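Rho GTPase-activating protein 15 (PDB 3BYI) switches off Rho-type GTPases, RAC1 among them, by stimulating GTP hydrolysis through its RhoGAP domain, the part of the protein present in this chain. Local coordinates at residues 166-171 with 202-207; 55-60 with 151-156. All blocks are in the same frame, centred on the assembly; numbering follows the deposited sequence.

Contact 1 of 2, residues 166-171 with 202-207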
loop_
_atom_site.group_PDB
_atom_site.type_symbol
_atom_site.label_atom_id
_atom_site.label_comp_id
_atom_site.label_asym_id
_atom_site.label_seq_id
_atom_site.Cartn_x
_atom_site.Cartn_y
_atom_site.Cartn_z
ATOM N N MET A 166 4.737 -16.964 0.988
ATOM C CA MET A 166 5.328 -15.657 0.759
ATOM C C MET A 166 6.530 -15.498 1.675
ATOM O O MET A 166 6.728 -16.255 2.599
ATOM C CB MET A 166 4.321 -14.537 1.018
ATOM C CG MET A 166 3.142 -14.523 0.069
ATOM S SD MET A 166 3.691 -14.330 -1.640
ATOM C CE MET A 166 3.854 -12.549 -1.720
ATOM N N SER A 167 7.359 -14.524 1.381
ATOM C CA SER A 167 8.523 -14.245 2.190
ATOM C C SER A 167 8.697 -12.740 2.258
ATOM O O SER A 167 8.008 -12.011 1.568
ATOM C CB SER A 167 9.754 -14.898 1.587
ATOM O OG SER A 167 10.053 -14.347 0.329
ATOM N N THR A 168 9.623 -12.286 3.097
ATOM C CA THR A 168 10.023 -10.883 3.114
ATOM C C THR A 168 10.482 -10.402 1.714
ATOM O O THR A 168 10.130 -9.316 1.301
ATOM C CB THR A 168 11.147 -10.693 4.159
ATOM O OG1 THR A 168 10.653 -11.155 5.414
ATOM C CG2 THR A 168 11.598 -9.198 4.284
ATOM N N GLN A 169 11.218 -11.254 0.986
ATOM C CA GLN A 169 11.757 -10.910 -0.306
ATOM C C GLN A 169 10.640 -10.782 -1.372
ATOM O O GLN A 169 10.614 -9.812 -2.129
ATOM C CB GLN A 169 12.790 -11.938 -0.727
ATOM C CG GLN A 169 14.123 -11.949 0.132
ATOM C CD GLN A 169 13.978 -12.200 1.665
ATOM O OE1 GLN A 169 13.322 -13.162 2.136
ATOM N NE2 GLN A 169 14.652 -11.350 2.438
ATOM N N SER A 170 9.707 -11.729 -1.412
ATOM C CA SER A 170 8.615 -11.685 -2.402
ATOM C C SER A 170 7.577 -10.603 -2.106
ATOM O O SER A 170 6.981 -10.051 -3.041
ATOM C CB SER A 170 7.981 -13.081 -2.552
ATOM O OG SER A 170 7.496 -13.535 -1.317
ATOM N N LEU A 171 7.362 -10.299 -0.825
ATOM C CA LEU A 171 6.535 -9.127 -0.465
ATOM C C LEU A 171 7.269 -7.819 -0.805
ATOM O O LEU A 171 6.639 -6.888 -1.257
ATOM C CB LEU A 171 6.021 -9.158 0.983
ATOM C CG LEU A 171 5.024 -10.287 1.250
ATOM C CD1 LEU A 171 4.922 -10.564 2.716
ATOM C CD2 LEU A 171 3.648 -9.962 0.665
ATOM N N LEU A 202 13.384 -4.072 4.669
ATOM C CA LEU A 202 13.834 -3.649 6.005
ATOM C C LEU A 202 12.667 -3.187 6.879
ATOM O O LEU A 202 12.638 -3.474 8.102
ATOM C CB LEU A 202 14.851 -2.515 5.937
ATOM C CG LEU A 202 15.506 -2.124 7.273
ATOM C CD1 LEU A 202 16.362 -3.299 7.851
ATOM C CD2 LEU A 202 16.324 -0.905 7.065
ATOM N N MET A 203 11.718 -2.466 6.272
ATOM C CA MET A 203 10.567 -1.989 7.022
ATOM C C MET A 203 9.725 -3.161 7.519
ATOM O O MET A 203 9.088 -3.106 8.574
ATOM C CB MET A 203 9.681 -1.069 6.182
ATOM C CG MET A 203 10.378 0.139 5.573
ATOM S SD MET A 203 10.466 1.553 6.637
ATOM C CE MET A 203 8.736 1.930 6.801
ATOM N N LEU A 204 9.736 -4.237 6.745
ATOM C CA LEU A 204 9.024 -5.458 7.097
ATOM C C LEU A 204 9.793 -6.290 8.136
ATOM O O LEU A 204 9.261 -6.605 9.205
ATOM C CB LEU A 204 8.844 -6.283 5.839
ATOM C CG LEU A 204 7.908 -7.473 5.827
ATOM C CD1 LEU A 204 6.594 -7.215 6.615
ATOM C CD2 LEU A 204 7.644 -7.752 4.340
ATOM N N SER A 205 11.038 -6.633 7.821
ATOM C CA SER A 205 11.800 -7.530 8.681
ATOM C C SER A 205 12.214 -6.882 10.024
ATOM O O SER A 205 12.459 -7.579 10.984
ATOM C CB SER A 205 13.022 -8.092 7.935
ATOM O OG SER A 205 13.941 -7.061 7.627
ATOM N N GLU A 206 12.291 -5.559 10.082
ATOM C CA GLU A 206 12.664 -4.868 11.314
ATOM C C GLU A 206 11.545 -3.962 11.788
ATOM O O GLU A 206 11.784 -2.947 12.443
ATOM C CB GLU A 206 13.949 -4.065 11.130
ATOM C CG GLU A 206 15.181 -4.900 10.766
ATOM C CD GLU A 206 15.647 -5.836 11.871
ATOM O OE1 GLU A 206 15.121 -5.770 13.007
ATOM O OE2 GLU A 206 16.557 -6.650 11.600
ATOM N N TYR A 207 10.321 -4.361 11.473
ATOM C CA TYR A 207 9.116 -3.630 11.857
ATOM C C TYR A 207 9.123 -3.180 13.321
ATOM O O TYR A 207 8.873 -2.028 13.629
ATOM C CB TYR A 207 7.884 -4.529 11.655
ATOM C CG TYR A 207 6.600 -3.879 12.154
ATOM C CD1 TYR A 207 5.936 -2.926 11.378
ATOM C CD2 TYR A 207 6.078 -4.182 13.397
ATOM C CE1 TYR A 207 4.795 -2.312 11.823
ATOM C CE2 TYR A 207 4.936 -3.558 13.854
ATOM C CZ TYR A 207 4.297 -2.616 13.064
ATOM O OH TYR A 207 3.133 -2.005 13.491
#
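Thr168 and Ser205 bring the first turn of helix 168-180 and the last turn of helix 189-205 together, their CA atoms 6.7 Å apart. The meeting is carbon against carbon throughout. From Thr168 the methyl CG2 faces the CB of Ser205 at 4.1 Å; chi1, -57°, puts OG1 beside the backbone N and so turns CG2 anti to it. The hydroxyl of Ser205 has its partner on its own helix, where OG bonds to the carbonyl oxygen of Glu201, leaving CB to do the packing. Leu204 reaches farther across. Its branch CD2 lies over the start of the other helix, 4.0 Å from CB of Leu171 and 4.1 Å from CA of Thr168, so that a single methyl serves residues three apart on one helical face. On the side toward helix 141-159, Leu204 packs on Leu154 and Leu171 on Ile157, and the inner side of the contact therefore merges with the hydrophobic interior, whereas Ser205 marks its exposed margin. On the opening turn of helix 168-180, Ser167 occupies the N-cap position, and its backbone N donates to OG of Ser170 over 2.9 Å at an angle of 150°, tying the N-cap N-H to the side chain three residues on, as one arm of a capping box does. The packing of Thr168 and Leu171 on Leu204 and Ser205 exemplifies helix-helix contact in the all-helical RhoGAP domain.

Contact 2 of 2, residues 55-60 with 151-156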
loop_
_atom_site.group_PDB
_atom_site.type_symbol
_atom_site.label_atom_id
_atom_site.label_comp_id
_atom_site.label_asym_id
_atom_site.label_seq_id
_atom_site.Cartn_x
_atom_site.Cartn_y
_atom_site.Cartn_z
ATOM N N GLY A 55 0.357 -17.432 -2.082
ATOM C CA GLY A 55 0.685 -16.292 -2.958
ATOM C C GLY A 55 -0.084 -15.021 -2.655
ATOM O O GLY A 55 -0.179 -14.141 -3.508
ATOM N N ILE A 56 -0.600 -14.906 -1.437
ATOM C CA ILE A 56 -1.302 -13.717 -0.991
ATOM C C ILE A 56 -0.437 -12.494 -1.242
ATOM O O ILE A 56 0.728 -12.492 -0.860
ATOM C CB ILE A 56 -1.725 -13.820 0.504
ATOM C CG1 ILE A 56 -2.767 -12.743 0.822
ATOM C CG2 ILE A 56 -0.497 -13.806 1.504
ATOM C CD1 ILE A 56 -4.188 -13.012 0.207
ATOM N N TYR A 57 -1.020 -11.513 -1.967
ATOM C CA TYR A 57 -0.407 -10.250 -2.437
ATOM C C TYR A 57 0.392 -10.357 -3.744
ATOM O O TYR A 57 0.594 -9.351 -4.432
ATOM C CB TYR A 57 0.389 -9.534 -1.352
ATOM C CG TYR A 57 -0.501 -8.914 -0.299
ATOM C CD1 TYR A 57 -0.653 -9.487 0.945
ATOM C CD2 TYR A 57 -1.198 -7.754 -0.564
ATOM C CE1 TYR A 57 -1.484 -8.932 1.870
ATOM C CE2 TYR A 57 -2.018 -7.159 0.398
ATOM C CZ TYR A 57 -2.156 -7.751 1.592
ATOM O OH TYR A 57 -2.970 -7.152 2.510
ATOM N N ARG A 58 0.847 -11.565 -4.077
ATOM C CA ARG A 58 1.481 -11.814 -5.338
ATOM C C ARG A 58 0.418 -12.191 -6.384
ATOM O O ARG A 58 0.431 -11.701 -7.482
ATOM C CB ARG A 58 2.559 -12.915 -5.208
ATOM C CG ARG A 58 3.354 -13.215 -6.497
ATOM C CD ARG A 58 4.578 -14.145 -6.189
ATOM N N VAL A 59 -0.495 -13.078 -6.017
ATOM C CA VAL A 59 -1.549 -13.496 -6.954
ATOM C C VAL A 59 -2.490 -12.319 -7.223
ATOM O O VAL A 59 -2.792 -11.495 -6.339
ATOM C CB VAL A 59 -2.336 -14.754 -6.456
ATOM C CG1 VAL A 59 -3.626 -14.976 -7.275
ATOM C CG2 VAL A 59 -1.435 -16.038 -6.466
ATOM N N SER A 60 -2.931 -12.242 -8.475
ATOM C CA SER A 60 -3.833 -11.179 -8.951
ATOM C C SER A 60 -5.263 -11.631 -8.862
ATOM O O SER A 60 -5.583 -12.725 -9.252
ATOM C CB SER A 60 -3.571 -10.866 -10.423
ATOM O OG SER A 60 -2.232 -10.501 -10.608
ATOM N N PHE A 151 2.742 -2.277 7.101
ATOM C CA PHE A 151 3.861 -3.158 7.428
ATOM C C PHE A 151 3.576 -4.085 8.623
ATOM O O PHE A 151 4.006 -5.222 8.637
ATOM C CB PHE A 151 5.140 -2.346 7.618
ATOM C CG PHE A 151 5.683 -1.817 6.321
ATOM C CD1 PHE A 151 5.678 -0.460 6.039
ATOM C CD2 PHE A 151 6.166 -2.697 5.371
ATOM C CE1 PHE A 151 6.153 0.016 4.836
ATOM C CE2 PHE A 151 6.629 -2.240 4.156
ATOM C CZ PHE A 151 6.618 -0.875 3.888
ATOM N N GLY A 152 2.851 -3.590 9.613
ATOM C CA GLY A 152 2.454 -4.405 10.768
ATOM C C GLY A 152 1.619 -5.592 10.307
ATOM O O GLY A 152 1.832 -6.701 10.737
ATOM N N HIS A 153 0.671 -5.328 9.408
ATOM C CA HIS A 153 -0.115 -6.368 8.753
ATOM C C HIS A 153 0.745 -7.370 7.992
ATOM O O HIS A 153 0.504 -8.586 8.019
ATOM C CB HIS A 153 -1.094 -5.691 7.768
ATOM C CG HIS A 153 -1.778 -6.637 6.823
ATOM N ND1 HIS A 153 -2.617 -7.650 7.244
ATOM C CD2 HIS A 153 -1.757 -6.710 5.478
ATOM C CE1 HIS A 153 -3.087 -8.301 6.192
ATOM N NE2 HIS A 153 -2.572 -7.755 5.107
ATOM N N LEU A 154 1.710 -6.842 7.239
ATOM C CA LEU A 154 2.546 -7.688 6.401
ATOM C C LEU A 154 3.442 -8.594 7.220
ATOM O O LEU A 154 3.795 -9.670 6.760
ATOM C CB LEU A 154 3.356 -6.859 5.367
ATOM C CG LEU A 154 2.524 -6.067 4.312
ATOM C CD1 LEU A 154 3.435 -5.197 3.440
ATOM C CD2 LEU A 154 1.704 -7.017 3.467
ATOM N N THR A 155 3.816 -8.182 8.434
ATOM C CA THR A 155 4.588 -9.086 9.297
ATOM C C THR A 155 3.784 -10.368 9.606
ATOM O O THR A 155 4.384 -11.450 9.812
ATOM C CB THR A 155 5.068 -8.453 10.601
ATOM O OG1 THR A 155 3.958 -8.215 11.485
ATOM C CG2 THR A 155 5.811 -7.189 10.326
ATOM N N LYS A 156 2.459 -10.247 9.636
ATOM C CA LYS A 156 1.602 -11.412 9.856
ATOM C C LYS A 156 1.537 -12.350 8.626
ATOM O O LYS A 156 1.281 -13.547 8.754
ATOM C CB LYS A 156 0.192 -10.987 10.285
ATOM C CG LYS A 156 0.165 -10.196 11.590
ATOM C CD LYS A 156 -1.217 -9.783 11.920
ATOM C CE LYS A 156 -1.316 -9.006 13.236
ATOM N NZ LYS A 156 -2.769 -8.768 13.592
#
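Tyr57 OH and His153 NE2 are joined by a 2.7 Å hydrogen bond in which either partner could be the donor. The hydroxyl arrives at the edge of the imidazole, near its plane, and the two rings meet rim to rim, with centroids 5.7 Å apart and planes turned by 74°; neither lies over the face of the other. His153 can extend this far from helix 141-159 because its CG is anti to the backbone N (chi1 168°), which sends the imidazole toward the incoming tyrosine. Its other nitrogen, ND1, bonds to Glu47 OE2, so both ring nitrogens are engaged and the rotation of the imidazole is fixed; the carboxylate would probably polarise the ring. Leu154 contributes the apolar half of the contact: its CD2 lies over one face of the phenol, offset toward the rim and 4.0 Å from Tyr57 CE1. In this RhoGAP domain, the bond of Tyr57 to His153 and its packing on Leu154 join the loop to helix 141-159 right next to Arg58, the predicted arginine finger. An alanine in place of Tyr57 would remove both hydroxyl and ring, and would probably leave His153 NE2 without this mate and open a gap beside Leu154. Within the loop, the carbonyl oxygen of Gly55 accepts from Arg58 N at 2.8 Å and from Val59 N at 2.7 Å, a tight turn that carries Tyr57 and ends on the finger residue and its neighbour. Phe175 meets the Tyr57 ring edge-to-face, and Val46 of helix 37-49 also packs against it.

In the fold
Contact 2 is buried throughout, whereas contact 1 runs from the interior to the surface, and their chemistry follows: a polar pair enclosed among apolar neighbours in 55-60 with 151-156, purely apolar touching in 166-171 with 202-207. Helix 141-159 unites them. Leu204 packs its CD1 against Leu154 CB, on the same helix that receives Tyr57, and Leu171 touches Tyr57 itself. Met166, just ahead of helix 168-180, lies against Ile56 and Arg58. The loop that carries the predicted finger is thus part of contact 2 and touches contact 1 through Met166 and Leu171; the two centres are about 9 Å apart. One contact joins loop to helix, the other helix end to helix end.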